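Local coordinates for protein alpha-glucosidase (Bacteroides thetaiotaomicron, PDB 5XFM) that hydrolyses beta-L-arabinopyranosides and alpha-galactosides, as a bifunctional member of glycoside hydrolase family 97, at residues Leu68-His73 against Cys101-Glu106; Ser160-Gly165 against Ala239-Gly244; Trp166-Pro171 against Trp368-Gln373; Glu469-Thr474 against Asp512-Ala517; Ala582-Lys587 against Ile632-Gly637. The protein carries 1 engineered substitution. All coordinates share one frame; numbering follows the deposited sequence.

How the contacts relate
Contacts 2 and 3 form one cluster, their centres about 10 Å apart, where loops of the N-terminal and barrel regions meet. Their segments alternate along the chain and join directly: the backbone N of M163 probably bonds the O of K170, and N243 is linked to R168. The T169 side chain of contact 3 lies about 8 Å from the bound calcium ion, whose site includes E174, E452 and E458. Contacts 4 and 5, with centres about 8 Å apart, make a second cluster, in which F514 packs on V583 and A471 on A585, joining barrel helices to the C-terminal sheet. Contact 1 stands alone, its centre about 38 Å from that of contact 2, the nearest.

Contact 1. Residues Leu68-His73 against Cys101-Glu106; sequences LKLTGH and CHLENE
With CG of L70 set opposite the backbone N (chi1 -180°) and CG of L103 opposite its own carbonyl carbon (chi1 -53°), the two leucines meet obliquely: L70 CD1 touches L103 CD2 at 3.7 Å. The same methyl rests on C101 CB at 3.6 Å, and just before the strand begins L68 CD2 reaches L103 CD1, extending the apolar patch of L70, C101 and L103. The backbones run antiparallel, with K69 and E104 as a hydrogen-bonded pair: K69 N gives to E104 O at 2.8 Å, and E104 N returns a bond to K69 O. T71 then spends both its donors on one acceptor. Its N meets H102 O at 2.8 Å, and its OG1 bonds the same oxygen at 3.0 Å from well above the carbonyl plane, so this carbonyl is gripped twice. T71 CG2 meanwhile lies across the E104 side chain, 3.6 Å from OE1. H102 N bonds G72 O at 2.9 Å, while the imidazole brings ND1 near that oxygen in a weak bond, with the oxygen at the ring edge. Strand 69-83 is an edge strand of a nine-strand antiparallel sheet and forms a hairpin with 91-104, which pairs on its other side with strand 110-117. L103 and L68 pack onward against V32 and P38.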
# COMPACT_ATOMS: atom_id res chain seq x y z
N LEU A 68 -13.97 29.47 -14.32
CA LEU A 68 -12.60 29.63 -14.78
C LEU A 68 -12.53 29.77 -16.29
O LEU A 68 -13.44 29.35 -17.01
CB LEU A 68 -11.72 28.46 -14.32
CG LEU A 68 -11.13 28.41 -12.89
CD1 LEU A 68 -12.04 29.02 -11.84
CD2 LEU A 68 -10.78 26.97 -12.52
N LYS A 69 -11.44 30.36 -16.77
CA LYS A 69 -11.17 30.40 -18.20
C LYS A 69 -9.96 29.52 -18.47
O LYS A 69 -9.03 29.47 -17.66
CB LYS A 69 -10.90 31.82 -18.69
CG LYS A 69 -11.92 32.86 -18.26
CD LYS A 69 -11.41 34.26 -18.57
CE LYS A 69 -12.47 35.31 -18.27
NZ LYS A 69 -13.64 35.21 -19.19
N LEU A 70 -10.00 28.80 -19.58
CA LEU A 70 -8.83 28.09 -20.08
C LEU A 70 -8.14 29.02 -21.06
O LEU A 70 -8.55 29.13 -22.21
CB LEU A 70 -9.24 26.78 -20.75
CG LEU A 70 -8.13 25.89 -21.32
CD1 LEU A 70 -7.28 25.32 -20.21
CD2 LEU A 70 -8.71 24.77 -22.18
N THR A 71 -7.09 29.69 -20.60
CA THR A 71 -6.40 30.70 -21.40
C THR A 71 -5.50 30.09 -22.47
O THR A 71 -5.20 30.73 -23.48
CB THR A 71 -5.56 31.63 -20.51
OG1 THR A 71 -4.67 30.84 -19.70
CG2 THR A 71 -6.46 32.43 -19.58
N GLY A 72 -5.04 28.86 -22.24
CA GLY A 72 -4.21 28.18 -23.21
C GLY A 72 -3.79 26.82 -22.71
O GLY A 72 -3.95 26.50 -21.54
N HIS A 73 -3.22 26.01 -23.60
CA HIS A 73 -2.76 24.69 -23.21
C HIS A 73 -1.57 24.22 -24.04
O HIS A 73 -1.30 24.73 -25.12
CB HIS A 73 -3.91 23.68 -23.31
CG HIS A 73 -4.36 23.41 -24.71
ND1 HIS A 73 -3.85 22.38 -25.47
CD2 HIS A 73 -5.29 24.02 -25.49
CE1 HIS A 73 -4.44 22.37 -26.65
NE2 HIS A 73 -5.31 23.36 -26.69
N CYS A 101 -2.88 22.50 -18.81
CA CYS A 101 -3.95 23.49 -18.94
C CYS A 101 -3.67 24.72 -18.08
O CYS A 101 -3.35 24.62 -16.89
CB CYS A 101 -5.29 22.86 -18.55
SG CYS A 101 -5.79 21.50 -19.63
N HIS A 102 -3.80 25.89 -18.70
CA HIS A 102 -3.62 27.15 -18.00
C HIS A 102 -4.96 27.81 -17.73
O HIS A 102 -5.66 28.23 -18.65
CB HIS A 102 -2.70 28.09 -18.79
CG HIS A 102 -1.31 27.57 -18.95
ND1 HIS A 102 -0.94 26.74 -19.98
CD2 HIS A 102 -0.19 27.77 -18.21
CE1 HIS A 102 0.35 26.44 -19.87
NE2 HIS A 102 0.82 27.06 -18.80
N LEU A 103 -5.31 27.89 -16.45
CA LEU A 103 -6.61 28.40 -16.02
C LEU A 103 -6.48 29.76 -15.35
O LEU A 103 -5.45 30.09 -14.77
CB LEU A 103 -7.29 27.43 -15.05
CG LEU A 103 -7.45 25.98 -15.47
CD1 LEU A 103 -8.10 25.19 -14.33
CD2 LEU A 103 -8.28 25.89 -16.72
N GLU A 104 -7.56 30.53 -15.43
CA GLU A 104 -7.62 31.85 -14.81
C GLU A 104 -9.00 32.06 -14.20
O GLU A 104 -10.01 31.67 -14.79
CB GLU A 104 -7.33 32.92 -15.87
CG GLU A 104 -6.75 34.21 -15.33
CD GLU A 104 -6.27 35.14 -16.44
OE1 GLU A 104 -5.30 34.78 -17.14
OE2 GLU A 104 -6.87 36.22 -16.62
N ASN A 105 -9.06 32.65 -13.01
CA ASN A 105 -10.35 33.01 -12.43
C ASN A 105 -10.75 34.43 -12.83
O ASN A 105 -10.00 35.11 -13.52
CB ASN A 105 -10.36 32.88 -10.90
CG ASN A 105 -9.40 33.82 -10.19
OD1 ASN A 105 -8.78 34.70 -10.81
ND2 ASN A 105 -9.29 33.67 -8.88
N GLU A 106 -11.93 34.86 -12.38
CA GLU A 106 -12.48 36.15 -12.79
C GLU A 106 -11.62 37.31 -12.33
O GLU A 106 -11.64 38.38 -12.93
CB GLU A 106 -13.90 36.32 -12.24
CG GLU A 106 -14.95 35.46 -12.92
CD GLU A 106 -16.30 35.52 -12.22
OE1 GLU A 106 -16.33 35.54 -10.97
OE2 GLU A 106 -17.34 35.55 -12.93

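Contact 2. Residues Ser160-Gly165 against Ala239-Gly244; sequences SDAMIG and AEENNG
M163 reaches from one irregular loop of the N-terminal, galactose-mutarotase-like region across to another, the loop at E240-G244. No hydrogen bond crosses between the two segments; the contact is made by van der Waals touch. From a backbone with positive phi, CB of M163 leads toward the other loop, and CG, opposite the carbonyl carbon with chi1 -43°, meets E240 O at 3.5 Å. The chain bends at the next two torsions and lays SD into the loop, 3.3 Å from N243 N and about as near E240 O. The methyl CE continues over N243, lying 3.6 Å from its CA and 3.5 Å from OD1. That OD1 accepts a hydrogen bond from R168 NH2, so R168 helps fix the amide that M163 touches. Beside the methionine, A162 CB packs on E240 CB at 3.6 Å. Cut back to an alanine, position M163 would lose CG, SD and CE, which would probably open a gap between the loops and leave E240 O and N243 without their packing partner. The loop itself is braced by K409, whose NZ bonds both A239 O and E241 O, and by E241, whose carboxylate bonds M238 N and D408 N. G244 N closes a turn by donating to E241 O at 2.8 Å.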
# COMPACT_ATOMS: atom_id res chain seq x y z
N SER A 160 -12.01 6.19 9.80
CA SER A 160 -12.63 6.11 11.13
C SER A 160 -12.82 7.49 11.76
O SER A 160 -12.40 8.50 11.20
CB SER A 160 -11.80 5.22 12.07
OG SER A 160 -10.58 5.85 12.45
N ASP A 161 -13.48 7.52 12.92
CA ASP A 161 -13.46 8.71 13.76
C ASP A 161 -12.02 8.95 14.19
O ASP A 161 -11.17 8.07 14.06
CB ASP A 161 -14.36 8.56 14.99
CG ASP A 161 -15.82 8.35 14.65
OD1 ASP A 161 -16.34 9.09 13.79
OD2 ASP A 161 -16.44 7.44 15.24
N ALA A 162 -11.74 10.16 14.67
CA ALA A 162 -10.43 10.47 15.20
C ALA A 162 -10.39 10.14 16.68
O ALA A 162 -11.38 10.30 17.38
CB ALA A 162 -10.09 11.94 14.96
N MET A 163 -9.23 9.67 17.14
CA MET A 163 -8.95 9.44 18.57
C MET A 163 -9.80 8.33 19.20
O MET A 163 -10.13 8.39 20.38
CB MET A 163 -9.15 10.73 19.39
CG MET A 163 -8.59 12.00 18.76
SD MET A 163 -6.94 11.83 18.08
CE MET A 163 -5.99 11.35 19.53
N ILE A 164 -10.19 7.33 18.41
CA ILE A 164 -10.81 6.13 18.97
C ILE A 164 -9.83 4.97 18.85
O ILE A 164 -8.67 5.17 18.49
CB ILE A 164 -12.14 5.77 18.28
CG1 ILE A 164 -11.91 5.47 16.80
CG2 ILE A 164 -13.17 6.90 18.46
CD1 ILE A 164 -13.10 4.83 16.12
N GLY A 165 -10.29 3.76 19.17
CA GLY A 165 -9.44 2.59 19.08
C GLY A 165 -8.40 2.53 20.20
O GLY A 165 -8.47 3.29 21.17
N ALA A 239 -10.06 17.77 11.68
CA ALA A 239 -9.43 18.63 12.67
C ALA A 239 -9.10 17.88 13.96
O ALA A 239 -8.13 18.19 14.63
CB ALA A 239 -10.34 19.82 12.97
N GLU A 240 -9.91 16.88 14.28
CA GLU A 240 -9.72 16.13 15.52
C GLU A 240 -8.53 15.18 15.47
O GLU A 240 -8.16 14.61 16.49
CB GLU A 240 -10.98 15.35 15.88
CG GLU A 240 -12.19 16.21 16.23
CD GLU A 240 -12.93 16.71 15.01
OE1 GLU A 240 -12.54 16.34 13.88
OE2 GLU A 240 -13.90 17.48 15.17
N GLU A 241 -7.92 15.00 14.29
CA GLU A 241 -6.77 14.11 14.18
C GLU A 241 -5.55 14.70 14.92
O GLU A 241 -5.55 15.89 15.25
CB GLU A 241 -6.41 13.85 12.71
CG GLU A 241 -7.42 12.97 11.97
CD GLU A 241 -7.02 12.71 10.53
OE1 GLU A 241 -5.95 12.10 10.30
OE2 GLU A 241 -7.78 13.12 9.62
N ASN A 242 -4.55 13.87 15.20
CA ASN A 242 -3.36 14.30 15.92
C ASN A 242 -3.73 14.90 17.28
O ASN A 242 -3.08 15.83 17.77
CB ASN A 242 -2.56 15.31 15.09
CG ASN A 242 -1.11 15.40 15.51
OD1 ASN A 242 -0.51 14.42 15.95
ND2 ASN A 242 -0.52 16.59 15.36
N ASN A 243 -4.82 14.39 17.85
CA ASN A 243 -5.40 14.90 19.10
C ASN A 243 -5.76 16.38 19.03
O ASN A 243 -5.81 17.06 20.05
CB ASN A 243 -4.44 14.65 20.26
CG ASN A 243 -5.16 14.54 21.58
OD1 ASN A 243 -6.33 14.13 21.64
ND2 ASN A 243 -4.47 14.88 22.66
N GLY A 244 -6.02 16.89 17.83
CA GLY A 244 -6.37 18.29 17.66
C GLY A 244 -5.17 19.22 17.49
O GLY A 244 -5.33 20.44 17.48

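Contact 3. Residues Trp166-Pro171 against Trp368-Gln373; sequences WKRTKP and WNDIEQ
K167 O accepts from D370 N at 3.2 Å in a nearly straight bond (164°), a backbone hydrogen bond that joins the two segments. The K167 side chain runs on over D370 and I371: CB touches I371 CD1 at 3.6 Å, and CD passes 3.4 Å from D370 O. From beside it, T169 CG2 meets I371 CG1 at 3.6 Å, and R168 CD comes to D370 OD2 at 3.1 Å, the arginine's NH2 being taken by N243. This ties a loop of the N-terminal region to the one that follows strand 357-363 of the TIM-type barrel. The K167 methylene CG also lies over one face of the W166 indole, offset toward its rim. With an alanine at K167 the methylenes beyond CB would go, which would probably leave D370 O and I371 CD1 with less packing and the W166 ring less restrained. N369, whose CB lies 3.5 Å from K167 O, also shapes the barrel loop: its OD1 takes I371 N in an Asx turn, while ND2 donates to a water that in turn contacts T169 O. W368 is fixed beyond it by NE1 bonding F404 O.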
# COMPACT_ATOMS: atom_id res chain seq x y z
N TRP A 166 -7.43 1.65 20.05
CA TRP A 166 -6.42 1.40 21.07
C TRP A 166 -5.62 2.65 21.43
O TRP A 166 -4.93 3.23 20.59
CB TRP A 166 -5.47 0.28 20.62
CG TRP A 166 -4.36 -0.01 21.57
CD1 TRP A 166 -3.03 0.24 21.39
CD2 TRP A 166 -4.48 -0.62 22.87
NE1 TRP A 166 -2.31 -0.17 22.50
CE2 TRP A 166 -3.18 -0.70 23.42
CE3 TRP A 166 -5.56 -1.09 23.62
CZ2 TRP A 166 -2.93 -1.24 24.68
CZ3 TRP A 166 -5.31 -1.63 24.88
CH2 TRP A 166 -4.01 -1.70 25.39
N LYS A 167 -5.75 3.07 22.68
CA LYS A 167 -5.06 4.24 23.22
C LYS A 167 -5.25 5.50 22.37
O LYS A 167 -4.33 6.33 22.26
CB LYS A 167 -3.57 3.93 23.37
CG LYS A 167 -3.27 2.71 24.24
CD LYS A 167 -3.68 2.94 25.68
CE LYS A 167 -3.38 1.73 26.55
NZ LYS A 167 -3.97 1.87 27.91
N ARG A 168 -6.45 5.67 21.81
CA ARG A 168 -6.79 6.84 21.01
C ARG A 168 -5.87 7.02 19.80
O ARG A 168 -5.61 8.15 19.39
CB ARG A 168 -6.76 8.10 21.89
CG ARG A 168 -7.72 8.08 23.09
CD ARG A 168 -7.53 9.30 24.00
NE ARG A 168 -7.58 10.60 23.33
CZ ARG A 168 -8.69 11.30 23.13
NH1 ARG A 168 -9.86 10.84 23.54
NH2 ARG A 168 -8.63 12.47 22.51
N THR A 169 -5.40 5.92 19.23
CA THR A 169 -4.45 5.97 18.12
C THR A 169 -5.05 6.03 16.71
O THR A 169 -4.30 6.14 15.74
CB THR A 169 -3.50 4.76 18.15
OG1 THR A 169 -4.27 3.56 18.27
CG2 THR A 169 -2.55 4.86 19.33
N LYS A 170 -6.37 5.95 16.59
CA LYS A 170 -7.00 6.06 15.28
C LYS A 170 -7.11 7.53 14.85
O LYS A 170 -7.19 8.42 15.70
CB LYS A 170 -8.37 5.36 15.27
CG LYS A 170 -8.24 3.89 14.89
CD LYS A 170 -9.53 3.10 14.99
CE LYS A 170 -9.26 1.63 14.67
NZ LYS A 170 -10.45 0.86 14.21
N PRO A 171 -7.13 7.79 13.53
CA PRO A 171 -7.12 6.84 12.40
C PRO A 171 -5.79 6.12 12.19
O PRO A 171 -4.73 6.69 12.47
CB PRO A 171 -7.43 7.73 11.18
CG PRO A 171 -8.01 9.01 11.76
CD PRO A 171 -7.27 9.18 13.05
N TRP A 368 0.48 12.99 21.09
CA TRP A 368 -0.88 13.05 20.54
C TRP A 368 -1.80 11.90 20.96
O TRP A 368 -2.99 11.91 20.63
CB TRP A 368 -0.82 13.12 19.01
CG TRP A 368 0.00 12.02 18.39
CD1 TRP A 368 -0.44 10.77 18.04
CD2 TRP A 368 1.39 12.07 18.05
NE1 TRP A 368 0.59 10.04 17.51
CE2 TRP A 368 1.72 10.81 17.50
CE3 TRP A 368 2.38 13.05 18.16
CZ2 TRP A 368 3.01 10.51 17.06
CZ3 TRP A 368 3.66 12.75 17.72
CH2 TRP A 368 3.96 11.49 17.18
N ASN A 369 -1.27 10.91 21.67
CA ASN A 369 -2.07 9.77 22.10
C ASN A 369 -1.71 9.26 23.49
O ASN A 369 -0.91 9.88 24.20
CB ASN A 369 -1.95 8.63 21.07
CG ASN A 369 -0.52 8.11 20.92
OD1 ASN A 369 0.23 7.99 21.89
ND2 ASN A 369 -0.16 7.78 19.69
N ASP A 370 -2.26 8.10 23.85
CA ASP A 370 -2.06 7.52 25.18
C ASP A 370 -1.23 6.24 25.17
O ASP A 370 -1.39 5.38 26.04
CB ASP A 370 -3.40 7.22 25.86
CG ASP A 370 -4.17 8.47 26.21
OD1 ASP A 370 -3.55 9.49 26.58
OD2 ASP A 370 -5.42 8.43 26.12
N ILE A 371 -0.35 6.10 24.19
CA ILE A 371 0.52 4.93 24.10
C ILE A 371 1.56 4.91 25.22
O ILE A 371 2.24 5.91 25.47
CB ILE A 371 1.22 4.89 22.72
CG1 ILE A 371 0.19 4.56 21.64
CG2 ILE A 371 2.36 3.89 22.72
CD1 ILE A 371 -0.45 3.18 21.80
N GLU A 372 1.68 3.77 25.90
CA GLU A 372 2.70 3.57 26.93
C GLU A 372 3.80 2.65 26.45
O GLU A 372 4.95 2.77 26.86
CB GLU A 372 2.12 3.05 28.23
CG GLU A 372 1.50 4.18 29.07
CD GLU A 372 0.85 3.71 30.36
OE1 GLU A 372 1.24 4.23 31.43
OE2 GLU A 372 -0.05 2.85 30.31
N GLN A 373 3.42 1.69 25.61
CA GLN A 373 4.40 0.76 25.05
C GLN A 373 5.66 1.43 24.41
O GLN A 373 5.58 2.30 23.54
CB GLN A 373 3.69 -0.20 24.09
CG GLN A 373 2.23 0.03 23.80
CD GLN A 373 1.83 -0.84 22.64
OE1 GLN A 373 2.21 -2.03 22.54
NE2 GLN A 373 0.95 -0.32 21.83
O HOH W 1 -1.86 7.78 17.13

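Contact 4. Residues Glu469-Thr474 against Asp512-Ala517; sequences EEAFNT and DVFQLA
F514 inserts its ring between two helices of the barrel domain, 470-474 and 512-521, whose short segments run 26° apart with axes no closer than 12.2 Å. At that separation the side chains, not the backbones, make the contact. The F514 chain stretches straight out from its helix, CG opposite the backbone N with chi1 178°, and brings CZ to 3.7 Å from A471 CA. CE2 rests on A471 CB at 3.9 Å, and T474 OG1 lies at the ring edge beside CZ. E470 comes from the opposite direction, extended to its carboxylate, and places OE2 3.5 Å from F514 CE1. The same oxygen is the polar centre of the contact: Q515 NE2 donates to it at 2.7 Å (N-H...O 158°), on the syn side and nearly within the amide plane. This buried carboxylate has further support, since T510 OG1 bonds E470 OE1 and also Q515 NE2, while Q515 OE1 accepts from L493 N. The bonds from Q515 NE2 and T510 OG1 to the carboxylate may favour its charged form. Beyond these residues lies the C-terminal sheet: V583 of strand 577-584 packs on both T474 and F514. In the first helix, E470 O accepts twice, from T474 N at 2.9 Å and from T474 OG1 at 2.8 Å.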
# COMPACT_ATOMS: atom_id res chain seq x y z
N GLU A 469 -12.51 -14.08 7.99
CA GLU A 469 -12.52 -13.16 6.86
C GLU A 469 -11.20 -13.14 6.09
O GLU A 469 -11.07 -12.43 5.08
CB GLU A 469 -12.82 -11.74 7.34
CG GLU A 469 -14.20 -11.55 7.95
CD GLU A 469 -15.27 -11.43 6.89
OE1 GLU A 469 -15.25 -10.42 6.15
OE2 GLU A 469 -16.13 -12.33 6.80
N GLU A 470 -10.23 -13.93 6.55
CA GLU A 470 -8.88 -13.88 5.99
C GLU A 470 -8.84 -14.00 4.47
O GLU A 470 -8.20 -13.19 3.79
CB GLU A 470 -8.00 -14.98 6.59
CG GLU A 470 -6.61 -14.98 5.98
CD GLU A 470 -5.76 -16.16 6.41
OE1 GLU A 470 -6.33 -17.16 6.91
OE2 GLU A 470 -4.53 -16.09 6.22
N ALA A 471 -9.52 -15.01 3.94
CA ALA A 471 -9.47 -15.29 2.51
C ALA A 471 -10.04 -14.12 1.70
O ALA A 471 -9.46 -13.71 0.71
CB ALA A 471 -10.22 -16.57 2.20
N PHE A 472 -11.16 -13.57 2.16
CA PHE A 472 -11.81 -12.42 1.54
C PHE A 472 -10.84 -11.22 1.38
O PHE A 472 -10.66 -10.69 0.26
CB PHE A 472 -13.04 -12.06 2.38
CG PHE A 472 -13.74 -10.79 1.96
CD1 PHE A 472 -14.45 -10.73 0.77
CD2 PHE A 472 -13.74 -9.68 2.80
CE1 PHE A 472 -15.10 -9.57 0.40
CE2 PHE A 472 -14.40 -8.53 2.44
CZ PHE A 472 -15.08 -8.47 1.24
N ASN A 473 -10.21 -10.82 2.48
CA ASN A 473 -9.28 -9.69 2.47
C ASN A 473 -8.03 -9.98 1.64
O ASN A 473 -7.52 -9.10 0.92
CB ASN A 473 -8.90 -9.31 3.90
CG ASN A 473 -10.07 -8.72 4.67
OD1 ASN A 473 -10.44 -9.20 5.75
ND2 ASN A 473 -10.67 -7.67 4.12
N THR A 474 -7.53 -11.22 1.73
CA THR A 474 -6.43 -11.67 0.89
C THR A 474 -6.79 -11.55 -0.60
O THR A 474 -5.95 -11.24 -1.44
CB THR A 474 -6.02 -13.12 1.21
OG1 THR A 474 -5.64 -13.21 2.59
CG2 THR A 474 -4.84 -13.56 0.35
N ASP A 512 -2.52 -24.61 4.71
CA ASP A 512 -1.10 -24.31 4.70
C ASP A 512 -0.68 -23.77 3.33
O ASP A 512 0.07 -22.80 3.24
CB ASP A 512 -0.27 -25.55 5.04
CG ASP A 512 -0.51 -26.04 6.46
OD1 ASP A 512 -1.27 -25.38 7.19
OD2 ASP A 512 0.07 -27.08 6.83
N VAL A 513 -1.19 -24.39 2.27
CA VAL A 513 -0.81 -23.98 0.93
C VAL A 513 -1.38 -22.59 0.63
O VAL A 513 -0.73 -21.79 -0.05
CB VAL A 513 -1.27 -25.00 -0.14
CG1 VAL A 513 -0.95 -24.50 -1.53
CG2 VAL A 513 -0.57 -26.33 0.08
N PHE A 514 -2.56 -22.30 1.15
CA PHE A 514 -3.10 -20.93 1.14
C PHE A 514 -2.06 -19.96 1.71
O PHE A 514 -1.75 -18.93 1.10
CB PHE A 514 -4.40 -20.85 1.94
CG PHE A 514 -5.00 -19.46 2.01
CD1 PHE A 514 -4.50 -18.52 2.90
CD2 PHE A 514 -6.07 -19.12 1.20
CE1 PHE A 514 -5.05 -17.25 2.96
CE2 PHE A 514 -6.63 -17.85 1.26
CZ PHE A 514 -6.11 -16.91 2.14
N GLN A 515 -1.56 -20.28 2.90
CA GLN A 515 -0.58 -19.44 3.58
C GLN A 515 0.70 -19.25 2.78
O GLN A 515 1.25 -18.15 2.75
CB GLN A 515 -0.25 -20.02 4.96
CG GLN A 515 -1.43 -20.05 5.90
CD GLN A 515 -1.91 -18.64 6.24
OE1 GLN A 515 -1.11 -17.76 6.53
NE2 GLN A 515 -3.22 -18.43 6.19
N LEU A 516 1.20 -20.34 2.19
CA LEU A 516 2.40 -20.29 1.36
C LEU A 516 2.16 -19.38 0.14
O LEU A 516 3.00 -18.53 -0.19
CB LEU A 516 2.80 -21.71 0.94
CG LEU A 516 3.08 -22.72 2.06
CD1 LEU A 516 3.58 -24.05 1.51
CD2 LEU A 516 4.07 -22.20 3.11
N ALA A 517 1.01 -19.55 -0.49
CA ALA A 517 0.59 -18.73 -1.62
C ALA A 517 0.55 -17.25 -1.24
O ALA A 517 0.83 -16.37 -2.06
CB ALA A 517 -0.78 -19.17 -2.13

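Contact 5. Residues Ala582-Lys587 against Ile632-Gly637; sequences AVNAGK and IRPQGG
Two antiparallel strands of the C-terminal beta-domain, 577-584 and 636-641, come together here where a type II turn, R633 to G636, leads into the second. N584 does most of the joining. Its backbone N donates to G636 O at 3.0 Å, and its O accepts from Q635 N. With CG set opposite the backbone N (chi1 175°), the amide is carried toward the incoming chain, where ND2 bonds I632 O at 3.1 Å from above the carbonyl plane; E588 O is a second acceptor for ND2. OD1 turns back to take G586 N at 2.7 Å, forming an Asx turn that bends the chain out of the strand. G637 faces V583 across a non-hydrogen-bonded pair, and a CB on G637 would probably be tight against A582 O and V583 CG1. On the side of A582, its CB touches I632 CD1 at 3.9 Å. V583 packs onto A517 and L521 of the barrel helix 512-521. At the turn, P634 packs against the backbone of G586 and K587, CB 3.3 Å from G586 O and CG 3.2 Å from K587 O.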
# COMPACT_ATOMS: atom_id res chain seq x y z
N ALA A 582 -2.22 -18.78 -6.27
CA ALA A 582 -3.66 -18.57 -6.37
C ALA A 582 -4.36 -18.98 -5.08
O ALA A 582 -3.96 -19.95 -4.45
CB ALA A 582 -4.24 -19.35 -7.55
N VAL A 583 -5.37 -18.22 -4.68
CA VAL A 583 -6.22 -18.64 -3.57
C VAL A 583 -7.70 -18.40 -3.85
O VAL A 583 -8.08 -17.55 -4.68
CB VAL A 583 -5.87 -17.93 -2.23
CG1 VAL A 583 -4.44 -18.24 -1.79
CG2 VAL A 583 -6.12 -16.43 -2.34
N ASN A 584 -8.53 -19.15 -3.13
CA ASN A 584 -9.99 -19.12 -3.31
C ASN A 584 -10.76 -18.78 -2.03
O ASN A 584 -10.71 -19.53 -1.05
CB ASN A 584 -10.46 -20.47 -3.86
CG ASN A 584 -11.98 -20.57 -3.96
OD1 ASN A 584 -12.68 -19.56 -4.11
ND2 ASN A 584 -12.50 -21.79 -3.87
N ALA A 585 -11.50 -17.68 -2.07
CA ALA A 585 -12.31 -17.27 -0.92
C ALA A 585 -13.78 -17.62 -1.10
O ALA A 585 -14.61 -17.27 -0.26
CB ALA A 585 -12.16 -15.77 -0.67
N GLY A 586 -14.11 -18.29 -2.20
CA GLY A 586 -15.48 -18.72 -2.42
C GLY A 586 -15.80 -19.88 -1.50
O GLY A 586 -14.91 -20.40 -0.83
N LYS A 587 -17.06 -20.29 -1.46
CA LYS A 587 -17.43 -21.47 -0.68
C LYS A 587 -17.65 -22.69 -1.57
O LYS A 587 -17.77 -23.81 -1.08
CB LYS A 587 -18.65 -21.20 0.20
CG LYS A 587 -18.23 -20.88 1.64
CD LYS A 587 -19.19 -19.97 2.38
CE LYS A 587 -18.44 -19.01 3.30
NZ LYS A 587 -17.15 -18.50 2.74
N ILE A 632 -9.31 -25.54 -6.95
CA ILE A 632 -8.93 -25.02 -5.64
C ILE A 632 -10.11 -25.08 -4.67
O ILE A 632 -11.14 -24.44 -4.89
CB ILE A 632 -8.41 -23.57 -5.73
CG1 ILE A 632 -7.37 -23.44 -6.85
CG2 ILE A 632 -7.85 -23.12 -4.39
CD1 ILE A 632 -7.08 -22.00 -7.25
N ARG A 633 -9.95 -25.86 -3.61
CA ARG A 633 -10.95 -25.96 -2.55
C ARG A 633 -11.15 -24.60 -1.88
O ARG A 633 -10.27 -23.74 -1.93
CB ARG A 633 -10.53 -27.02 -1.52
CG ARG A 633 -9.47 -26.58 -0.52
CD ARG A 633 -9.13 -27.72 0.42
NE ARG A 633 -10.10 -27.86 1.51
CZ ARG A 633 -10.32 -28.99 2.17
NH1 ARG A 633 -9.65 -30.09 1.85
NH2 ARG A 633 -11.22 -29.03 3.14
N PRO A 634 -12.34 -24.39 -1.29
CA PRO A 634 -12.59 -23.18 -0.50
C PRO A 634 -11.58 -23.01 0.64
O PRO A 634 -11.18 -24.00 1.26
CB PRO A 634 -14.00 -23.41 0.05
CG PRO A 634 -14.63 -24.34 -0.94
CD PRO A 634 -13.53 -25.26 -1.34
N GLN A 635 -11.17 -21.77 0.88
CA GLN A 635 -10.16 -21.44 1.89
C GLN A 635 -8.81 -22.08 1.55
O GLN A 635 -7.95 -22.23 2.42
CB GLN A 635 -10.62 -21.87 3.29
CG GLN A 635 -12.03 -21.40 3.65
CD GLN A 635 -12.13 -19.90 3.80
OE1 GLN A 635 -11.30 -19.27 4.45
NE2 GLN A 635 -13.14 -19.31 3.17
N GLY A 636 -8.64 -22.45 0.29
CA GLY A 636 -7.43 -23.11 -0.15
C GLY A 636 -6.64 -22.33 -1.18
O GLY A 636 -7.04 -21.23 -1.60
N GLY A 637 -5.53 -22.92 -1.61
CA GLY A 637 -4.62 -22.28 -2.54
C GLY A 637 -3.76 -23.25 -3.32
O GLY A 637 -3.74 -24.45 -3.06
O HOH W 2 -14.53 -17.31 2.44